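Local structure of 2,5-dihydroxypyridine 5,6-dioxygenase (Pseudomonas putida KT2440, 7CUP) at residues I231-I239 / D257-H265; N70-D78 / K312-D320. The protein catalyses the iron(II)-dependent oxidative ring cleavage of 2,5-dihydroxypyridine between carbons 5 and 6, giving N-formylmaleamate in aerobic nicotinate degradation. All coordinates share one frame; numbering follows the deposited sequence.

Contact 1 of 2, residues I231-I239 / D257-H265; sequences IEKGFITGI and DPEVYGISH. With FE (Fe (III) ion), chain G.
The Phe235 ring carries Gly262 on one face: CA of Gly262 stands 3.9 Å from the centroid of the Phe235 ring, shifted toward the rim, a CH-pi contact. At the edge of the same ring, near its plane, lie the carbonyl oxygens of Pro258 and Lys233. The Tyr261 ring is covered over the centre of one face by CG2 of its neighbour Val260, while Ile239 CD1 and the Ile236 carbonyl oxygen approach it obliquely. The motif is a beta hairpin, closed by a type I' turn from Glu232 to Phe235, set against the chain that leaves the 3-10 segment 258-261 for strand 263-269. Phe235 and Gly262 form a single beta bridge. Two nearly straight backbone bonds frame it, Ile263 N to Gly234 O at 2.9 Å and Ile236 N to Tyr261 O, also at 2.9 Å. With CG1 anti to the carbonyl carbon (chi1 -64°), Ile236 lays that atom 3.9 Å from Ile263 CD1, and the two side chains cross at about a right angle. From the other hairpin strand, Ile231 CG2 meets Ile263 CG1. Two residues beyond Ile263, His265 NE2 binds the iron at 2.2 Å. A water donates to both Gly234 O and Ile263 O, so the Gly234 oxygen accepts from this water as well as from Ile263 N.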
loop_
_atom_site.group_PDB
_atom_site.type_symbol
_atom_site.label_atom_id
_atom_site.label_comp_id
_atom_site.label_asym_id
_atom_site.label_seq_id
_atom_site.Cartn_x
_atom_site.Cartn_y
_atom_site.Cartn_z
ATOM N N ILE A 231 -20.047 7.748 -47.525
ATOM C CA ILE A 231 -21.261 7.582 -46.674
ATOM C C ILE A 231 -22.496 7.645 -47.580
ATOM O O ILE A 231 -22.609 8.607 -48.360
ATOM C CB ILE A 231 -21.278 8.671 -45.585
ATOM C CG1 ILE A 231 -20.085 8.504 -44.634
ATOM C CG2 ILE A 231 -22.596 8.688 -44.830
ATOM C CD1 ILE A 231 -19.497 9.823 -44.202
ATOM N N GLU A 232 -23.386 6.663 -47.463
ATOM C CA GLU A 232 -24.678 6.628 -48.196
ATOM C C GLU A 232 -25.771 6.245 -47.198
ATOM O O GLU A 232 -25.615 5.214 -46.480
ATOM C CB GLU A 232 -24.603 5.669 -49.389
ATOM C CG GLU A 232 -23.638 6.110 -50.480
ATOM C CD GLU A 232 -23.184 4.970 -51.379
ATOM O OE1 GLU A 232 -24.023 4.105 -51.695
ATOM O OE2 GLU A 232 -21.987 4.924 -51.725
ATOM N N LYS A 233 -26.812 7.072 -47.135
ATOM C CA LYS A 233 -28.010 6.817 -46.307
ATOM C C LYS A 233 -27.507 6.511 -44.893
ATOM O O LYS A 233 -27.822 5.431 -44.371
ATOM C CB LYS A 233 -28.821 5.660 -46.894
ATOM C CG LYS A 233 -29.362 5.872 -48.305
ATOM C CD LYS A 233 -29.975 4.604 -48.914
ATOM C CE LYS A 233 -28.937 3.583 -49.349
ATOM N NZ LYS A 233 -29.408 2.189 -49.172
ATOM N N GLY A 234 -26.667 7.396 -44.355
ATOM C CA GLY A 234 -26.241 7.373 -42.940
ATOM C C GLY A 234 -25.223 6.298 -42.603
ATOM O O GLY A 234 -24.923 6.168 -41.400
ATOM N N PHE A 235 -24.699 5.557 -43.582
ATOM C CA PHE A 235 -23.704 4.485 -43.352
ATOM C C PHE A 235 -22.429 4.710 -44.185
ATOM O O PHE A 235 -22.476 5.159 -45.342
ATOM C CB PHE A 235 -24.321 3.117 -43.632
ATOM C CG PHE A 235 -25.227 2.627 -42.537
ATOM C CD1 PHE A 235 -26.505 3.141 -42.401
ATOM C CD2 PHE A 235 -24.784 1.701 -41.613
ATOM C CE1 PHE A 235 -27.336 2.726 -41.375
ATOM C CE2 PHE A 235 -25.632 1.256 -40.611
ATOM C CZ PHE A 235 -26.902 1.775 -40.490
ATOM N N ILE A 236 -21.286 4.383 -43.587
ATOM C CA ILE A 236 -19.984 4.251 -44.293
ATOM C C ILE A 236 -20.079 3.026 -45.205
ATOM O O ILE A 236 -20.285 1.907 -44.706
ATOM C CB ILE A 236 -18.810 4.154 -43.290
ATOM C CG1 ILE A 236 -18.662 5.430 -42.458
ATOM C CG2 ILE A 236 -17.527 3.822 -44.033
ATOM C CD1 ILE A 236 -17.856 5.244 -41.175
ATOM N N THR A 237 -19.938 3.222 -46.512
ATOM C CA THR A 237 -19.987 2.120 -47.511
ATOM C C THR A 237 -18.610 1.916 -48.131
ATOM O O THR A 237 -18.387 0.839 -48.725
ATOM C CB THR A 237 -21.056 2.403 -48.567
ATOM O OG1 THR A 237 -20.684 3.664 -49.127
ATOM C CG2 THR A 237 -22.445 2.417 -47.960
ATOM N N GLY A 238 -17.699 2.867 -47.956
ATOM C CA GLY A 238 -16.332 2.731 -48.470
ATOM C C GLY A 238 -15.332 3.304 -47.490
ATOM O O GLY A 238 -15.587 4.399 -47.014
ATOM N N ILE A 239 -14.210 2.614 -47.300
ATOM C CA ILE A 239 -13.024 3.115 -46.546
ATOM C C ILE A 239 -11.764 2.895 -47.400
ATOM O O ILE A 239 -11.373 1.713 -47.619
ATOM C CB ILE A 239 -12.939 2.422 -45.177
ATOM C CG1 ILE A 239 -14.246 2.576 -44.393
ATOM C CG2 ILE A 239 -11.725 2.935 -44.412
ATOM C CD1 ILE A 239 -14.279 1.823 -43.064
ATOM N N ASP A 257 -20.429 -7.112 -37.672
ATOM C CA ASP A 257 -21.730 -6.447 -37.443
ATOM C C ASP A 257 -21.813 -5.244 -38.364
ATOM O O ASP A 257 -20.990 -4.340 -38.271
ATOM C CB ASP A 257 -21.900 -6.002 -35.994
ATOM C CG ASP A 257 -23.286 -5.465 -35.657
ATOM O OD1 ASP A 257 -24.122 -5.323 -36.588
ATOM O OD2 ASP A 257 -23.510 -5.161 -34.455
ATOM N N PRO A 258 -22.798 -5.202 -39.286
ATOM C CA PRO A 258 -22.963 -4.036 -40.158
ATOM C C PRO A 258 -23.343 -2.735 -39.436
ATOM O O PRO A 258 -23.177 -1.685 -40.005
ATOM C CB PRO A 258 -24.038 -4.472 -41.173
ATOM C CG PRO A 258 -24.708 -5.686 -40.572
ATOM C CD PRO A 258 -23.713 -6.307 -39.612
ATOM N N GLU A 259 -23.845 -2.795 -38.205
ATOM C CA GLU A 259 -24.227 -1.557 -37.463
ATOM C C GLU A 259 -23.005 -0.663 -37.222
ATOM O O GLU A 259 -23.194 0.559 -37.150
ATOM C CB GLU A 259 -24.871 -1.920 -36.135
ATOM C CG GLU A 259 -26.248 -2.526 -36.287
ATOM C CD GLU A 259 -26.989 -2.623 -34.963
ATOM O OE1 GLU A 259 -28.225 -2.824 -34.996
ATOM O OE2 GLU A 259 -26.333 -2.468 -33.894
ATOM N N VAL A 260 -21.790 -1.231 -37.163
ATOM C CA VAL A 260 -20.536 -0.483 -36.801
ATOM C C VAL A 260 -20.365 0.708 -37.765
ATOM O O VAL A 260 -19.844 1.755 -37.322
ATOM C CB VAL A 260 -19.282 -1.387 -36.759
ATOM C CG1 VAL A 260 -19.507 -2.621 -35.909
ATOM C CG2 VAL A 260 -18.780 -1.830 -38.119
ATOM N N TYR A 261 -20.841 0.593 -39.018
ATOM C CA TYR A 261 -20.590 1.585 -40.101
ATOM C C TYR A 261 -21.580 2.751 -40.029
ATOM O O TYR A 261 -21.470 3.695 -40.826
ATOM C CB TYR A 261 -20.583 0.897 -41.473
ATOM C CG TYR A 261 -19.560 -0.198 -41.562
ATOM C CD1 TYR A 261 -18.207 0.107 -41.573
ATOM C CD2 TYR A 261 -19.933 -1.534 -41.552
ATOM C CE1 TYR A 261 -17.252 -0.890 -41.612
ATOM C CE2 TYR A 261 -18.990 -2.551 -41.564
ATOM C CZ TYR A 261 -17.643 -2.225 -41.595
ATOM O OH TYR A 261 -16.695 -3.209 -41.590
ATOM N N GLY A 262 -22.509 2.737 -39.085
ATOM C CA GLY A 262 -23.503 3.820 -38.991
ATOM C C GLY A 262 -22.904 5.103 -38.429
ATOM O O GLY A 262 -22.210 5.036 -37.406
ATOM N N ILE A 263 -23.228 6.250 -39.016
ATOM C CA ILE A 263 -22.832 7.560 -38.459
ATOM C C ILE A 263 -23.735 7.875 -37.273
ATOM O O ILE A 263 -24.987 7.786 -37.394
ATOM C CB ILE A 263 -22.854 8.667 -39.505
ATOM C CG1 ILE A 263 -21.963 8.323 -40.701
ATOM C CG2 ILE A 263 -22.449 9.983 -38.874
ATOM C CD1 ILE A 263 -20.478 8.119 -40.370
ATOM N N SER A 264 -23.099 8.196 -36.146
ATOM C CA SER A 264 -23.762 8.563 -34.873
ATOM C C SER A 264 -23.694 10.082 -34.724
ATOM O O SER A 264 -24.272 10.782 -35.552
ATOM C CB SER A 264 -23.150 7.810 -33.715
ATOM O OG SER A 264 -23.779 6.539 -33.593
ATOM N N HIS A 265 -23.027 10.604 -33.703
ATOM C CA HIS A 265 -23.154 12.037 -33.370
ATOM C C HIS A 265 -22.229 12.841 -34.281
ATOM O O HIS A 265 -21.236 12.282 -34.799
ATOM C CB HIS A 265 -23.001 12.273 -31.861
ATOM C CG HIS A 265 -21.686 11.891 -31.291
ATOM N ND1 HIS A 265 -20.587 12.723 -31.363
ATOM C CD2 HIS A 265 -21.301 10.788 -30.618
ATOM C CE1 HIS A 265 -19.560 12.143 -30.768
ATOM N NE2 HIS A 265 -19.976 10.953 -30.311
HETATM FE FE FE G . -19.171 8.893 -30.202
HETATM O O HOH W 1 -26.435 7.555 -39.692
HETATM O O HOH W 2 -21.103 7.596 -29.873
HETATM O O HOH W 3 -18.703 9.510 -28.021
#

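Contact 2 of 2, residues N70-D78 / K312-D320; sequences NDMTAYCGD and KRKTPCHLD. With FE (Fe (III) ion), chain G.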
loop_
_atom_site.group_PDB
_atom_site.type_symbol
_atom_site.label_atom_id
_atom_site.label_comp_id
_atom_site.label_asym_id
_atom_site.label_seq_id
_atom_site.Cartn_x
_atom_site.Cartn_y
_atom_site.Cartn_z
ATOM N N ASN A 70 -7.465 -0.576 -23.326
ATOM C CA ASN A 70 -7.956 -0.221 -21.968
ATOM C C ASN A 70 -8.961 0.939 -22.067
ATOM O O ASN A 70 -9.500 1.343 -21.039
ATOM C CB ASN A 70 -6.766 0.093 -21.057
ATOM C CG ASN A 70 -5.825 -1.085 -20.989
ATOM O OD1 ASN A 70 -4.651 -1.001 -21.373
ATOM N ND2 ASN A 70 -6.367 -2.211 -20.569
ATOM N N ASP A 71 -9.213 1.452 -23.270
ATOM C CA ASP A 71 -10.081 2.639 -23.466
ATOM C C ASP A 71 -11.532 2.167 -23.393
ATOM O O ASP A 71 -12.002 1.440 -24.273
ATOM C CB ASP A 71 -9.759 3.414 -24.745
ATOM C CG ASP A 71 -10.477 4.757 -24.811
ATOM O OD1 ASP A 71 -11.671 4.811 -24.437
ATOM O OD2 ASP A 71 -9.829 5.732 -25.214
ATOM N N MET A 72 -12.242 2.636 -22.391
ATOM C CA MET A 72 -13.608 2.136 -22.107
ATOM C C MET A 72 -14.639 2.722 -23.070
ATOM O O MET A 72 -15.729 2.164 -23.105
ATOM C CB MET A 72 -13.970 2.447 -20.664
ATOM C CG MET A 72 -13.161 1.537 -19.748
ATOM S SD MET A 72 -13.835 1.415 -18.103
ATOM C CE MET A 72 -15.596 1.283 -18.428
ATOM N N THR A 73 -14.284 3.718 -23.885
ATOM C CA THR A 73 -15.158 4.245 -24.976
ATOM C C THR A 73 -15.144 3.290 -26.175
ATOM O O THR A 73 -16.032 3.428 -27.040
ATOM C CB THR A 73 -14.748 5.650 -25.446
ATOM O OG1 THR A 73 -13.554 5.552 -26.227
ATOM C CG2 THR A 73 -14.562 6.597 -24.282
ATOM N N ALA A 74 -14.179 2.371 -26.238
ATOM C CA ALA A 74 -13.989 1.479 -27.402
ATOM C C ALA A 74 -15.162 0.489 -27.537
ATOM O O ALA A 74 -15.493 0.108 -28.676
ATOM C CB ALA A 74 -12.668 0.772 -27.257
ATOM N N TYR A 75 -15.787 0.069 -26.434
ATOM C CA TYR A 75 -16.755 -1.054 -26.427
ATOM C C TYR A 75 -18.019 -0.725 -25.620
ATOM O O TYR A 75 -18.012 -0.873 -24.371
ATOM C CB TYR A 75 -16.115 -2.314 -25.866
ATOM C CG TYR A 75 -16.846 -3.566 -26.275
ATOM C CD1 TYR A 75 -17.991 -3.984 -25.605
ATOM C CD2 TYR A 75 -16.397 -4.318 -27.341
ATOM C CE1 TYR A 75 -18.661 -5.139 -25.974
ATOM C CE2 TYR A 75 -17.053 -5.477 -27.721
ATOM C CZ TYR A 75 -18.194 -5.879 -27.048
ATOM O OH TYR A 75 -18.820 -7.015 -27.447
ATOM N N CYS A 76 -19.098 -0.376 -26.331
ATOM C CA CYS A 76 -20.410 0.040 -25.762
ATOM C C CYS A 76 -21.298 -1.190 -25.630
ATOM O O CYS A 76 -21.900 -1.607 -26.612
ATOM C CB CYS A 76 -21.075 1.099 -26.634
ATOM S SG CYS A 76 -20.066 2.588 -26.768
ATOM N N GLY A 77 -21.309 -1.794 -24.459
ATOM C CA GLY A 77 -22.225 -2.906 -24.179
ATOM C C GLY A 77 -22.906 -2.729 -22.848
ATOM O O GLY A 77 -23.215 -1.590 -22.483
ATOM N N ASP A 78 -23.115 -3.848 -22.163
ATOM C CA ASP A 78 -23.583 -3.881 -20.766
ATOM C C ASP A 78 -22.541 -3.132 -19.948
ATOM O O ASP A 78 -21.440 -2.832 -20.463
ATOM C CB ASP A 78 -23.827 -5.321 -20.312
ATOM C CG ASP A 78 -24.959 -5.992 -21.071
ATOM O OD1 ASP A 78 -25.666 -5.296 -21.808
ATOM O OD2 ASP A 78 -25.099 -7.213 -20.946
ATOM N N LYS A 312 -31.582 2.831 -33.669
ATOM C CA LYS A 312 -31.755 1.354 -33.794
ATOM C C LYS A 312 -30.487 0.601 -33.372
ATOM O O LYS A 312 -30.589 -0.552 -32.946
ATOM C CB LYS A 312 -32.128 0.998 -35.237
ATOM C CG LYS A 312 -33.365 1.731 -35.746
ATOM C CD LYS A 312 -33.364 1.996 -37.230
ATOM C CE LYS A 312 -33.655 0.765 -38.059
ATOM N NZ LYS A 312 -34.087 1.141 -39.427
ATOM N N ARG A 313 -29.330 1.239 -33.445
ATOM C CA ARG A 313 -28.025 0.534 -33.364
ATOM C C ARG A 313 -27.565 0.401 -31.901
ATOM O O ARG A 313 -27.425 1.432 -31.229
ATOM C CB ARG A 313 -27.056 1.299 -34.262
ATOM C CG ARG A 313 -27.526 1.394 -35.711
ATOM C CD ARG A 313 -26.336 1.674 -36.608
ATOM N NE ARG A 313 -25.762 2.939 -36.191
ATOM C CZ ARG A 313 -26.254 4.133 -36.514
ATOM N NH1 ARG A 313 -27.316 4.240 -37.301
ATOM N NH2 ARG A 313 -25.668 5.229 -36.065
ATOM N N LYS A 314 -27.311 -0.823 -31.423
ATOM C CA LYS A 314 -26.709 -1.041 -30.075
ATOM C C LYS A 314 -25.322 -1.704 -30.184
ATOM O O LYS A 314 -24.846 -2.235 -29.169
ATOM C CB LYS A 314 -27.657 -1.862 -29.200
ATOM C CG LYS A 314 -27.839 -3.320 -29.607
ATOM C CD LYS A 314 -28.138 -4.267 -28.440
ATOM C CE LYS A 314 -29.084 -3.705 -27.392
ATOM N NZ LYS A 314 -30.302 -3.102 -27.996
ATOM N N THR A 315 -24.694 -1.675 -31.357
ATOM C CA THR A 315 -23.390 -2.340 -31.638
ATOM C C THR A 315 -22.334 -1.780 -30.684
ATOM O O THR A 315 -22.377 -0.604 -30.342
ATOM C CB THR A 315 -22.980 -2.161 -33.105
ATOM O OG1 THR A 315 -21.835 -2.969 -33.362
ATOM C CG2 THR A 315 -22.664 -0.726 -33.455
ATOM N N PRO A 316 -21.417 -2.609 -30.148
ATOM C CA PRO A 316 -20.408 -2.125 -29.206
ATOM C C PRO A 316 -19.295 -1.294 -29.856
ATOM O O PRO A 316 -18.673 -0.518 -29.164
ATOM C CB PRO A 316 -19.799 -3.416 -28.658
ATOM C CG PRO A 316 -19.980 -4.411 -29.772
ATOM C CD PRO A 316 -21.314 -4.055 -30.383
ATOM N N CYS A 317 -19.044 -1.487 -31.151
ATOM C CA CYS A 317 -17.927 -0.799 -31.854
ATOM C C CYS A 317 -18.207 0.707 -31.963
ATOM O O CYS A 317 -19.157 1.097 -32.641
ATOM C CB CYS A 317 -17.705 -1.410 -33.223
ATOM S SG CYS A 317 -16.301 -0.689 -34.101
ATOM N N HIS A 318 -17.362 1.533 -31.346
ATOM C CA HIS A 318 -17.551 2.998 -31.255
ATOM C C HIS A 318 -16.257 3.738 -31.620
ATOM O O HIS A 318 -15.213 3.514 -30.953
ATOM C CB HIS A 318 -18.026 3.332 -29.847
ATOM C CG HIS A 318 -18.043 4.795 -29.602
ATOM N ND1 HIS A 318 -17.171 5.403 -28.735
ATOM C CD2 HIS A 318 -18.774 5.768 -30.171
ATOM C CE1 HIS A 318 -17.372 6.698 -28.750
ATOM N NE2 HIS A 318 -18.354 6.941 -29.613
ATOM N N LEU A 319 -16.322 4.627 -32.614
ATOM C CA LEU A 319 -15.198 5.536 -32.985
ATOM C C LEU A 319 -15.641 6.990 -32.855
ATOM O O LEU A 319 -16.810 7.287 -33.164
ATOM C CB LEU A 319 -14.740 5.251 -34.415
ATOM C CG LEU A 319 -14.352 3.805 -34.700
ATOM C CD1 LEU A 319 -13.978 3.658 -36.169
ATOM C CD2 LEU A 319 -13.207 3.333 -33.806
ATOM N N ASP A 320 -14.752 7.831 -32.321
ATOM C CA ASP A 320 -14.834 9.310 -32.320
ATOM C C ASP A 320 -13.711 9.800 -33.209
ATOM O O ASP A 320 -12.542 9.368 -33.009
ATOM C CB ASP A 320 -14.749 9.901 -30.915
ATOM C CG ASP A 320 -16.050 9.741 -30.155
ATOM O OD1 ASP A 320 -17.071 9.601 -30.816
ATOM O OD2 ASP A 320 -16.018 9.715 -28.919
HETATM FE FE FE G . -19.171 8.893 -30.202
HETATM O O HOH W 4 -14.176 0.753 -30.683
HETATM O O HOH W 3 -18.703 9.510 -28.021
HETATM O O HOH W 2 -21.103 7.596 -29.873
#
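His318 ND1 and Cys76 N make the two hydrogen bonds that tie the loop 70-78 to the chain entering strand 319-323. His318 ND1 donates its N-H to Thr73 O, 2.8 Å away, with the oxygen at the ring edge, close to the imidazole plane. Cys76 N reaches Pro316 O at 2.9 Å, in the carbonyl plane and on a lone pair, beside the single bridge between Tyr75 and Cys317. Water 4 donates to both Ala74 O and His318 O. Within the loop, Asp71 OD1 accepts from Thr73 N, an Asx turn, and also from Thr73 OG1; both bonds hold the residue whose carbonyl meets the histidine.

The apolar contact is a CH-pi contact: Pro316 CB sits over the centre of the Tyr75 ring, 3.3 Å from its centroid, and the two side chains lie alongside, pointing the same way. The tyrosine reaches this place with CG anti to the backbone N (chi1 -160°). Replacing Tyr75 by an alanine would probably uncover the proline CB and leave a gap beside Pro316. Cys76 SG approaches the His318 ring obliquely, 3.8 Å from His318 CB.

Metal bonds make up the third kind. His318 NE2 binds the iron at 2.2 Å and Asp320 OD1 at 2.3 Å; His265, Ser302 and two waters complete the site. The Thr73 carbonyl is thus a second-shell partner that, together with the NE2-iron bond, limits how the imidazole can turn and would probably make it a more electron-rich ligand. Asp320 OD2 accepts from metal-bound water 3 and pairs with Arg293.

Around this site, the loop following strand 53-58 covers the approach to strand 319-323, at the edge of its antiparallel sheet within this chain, while Cys317 and Leu319 pack on helix 243-253.

The centres of contacts 1 and 2 lie about 14 Å apart. Along the chain both segments of contact 1 fall in the 233 residues between those of contact 2: 70-78 comes first, then 231-239 and 257-265, and last 312-320. Both reach one antiparallel sheet, in which strand 299-303 lies between strands 263-269 and 319-323. These strands, with His318 from the chain leading into 319-323, bring His265, Ser302, His318 and Asp320 together around a single iron, and two iron-bound waters are shared. The two contacts also touch directly, through a probable hydrogen bond between Thr315 OG1 and Asp257 OD2. The metal site is therefore assembled from separate parts of the sequence.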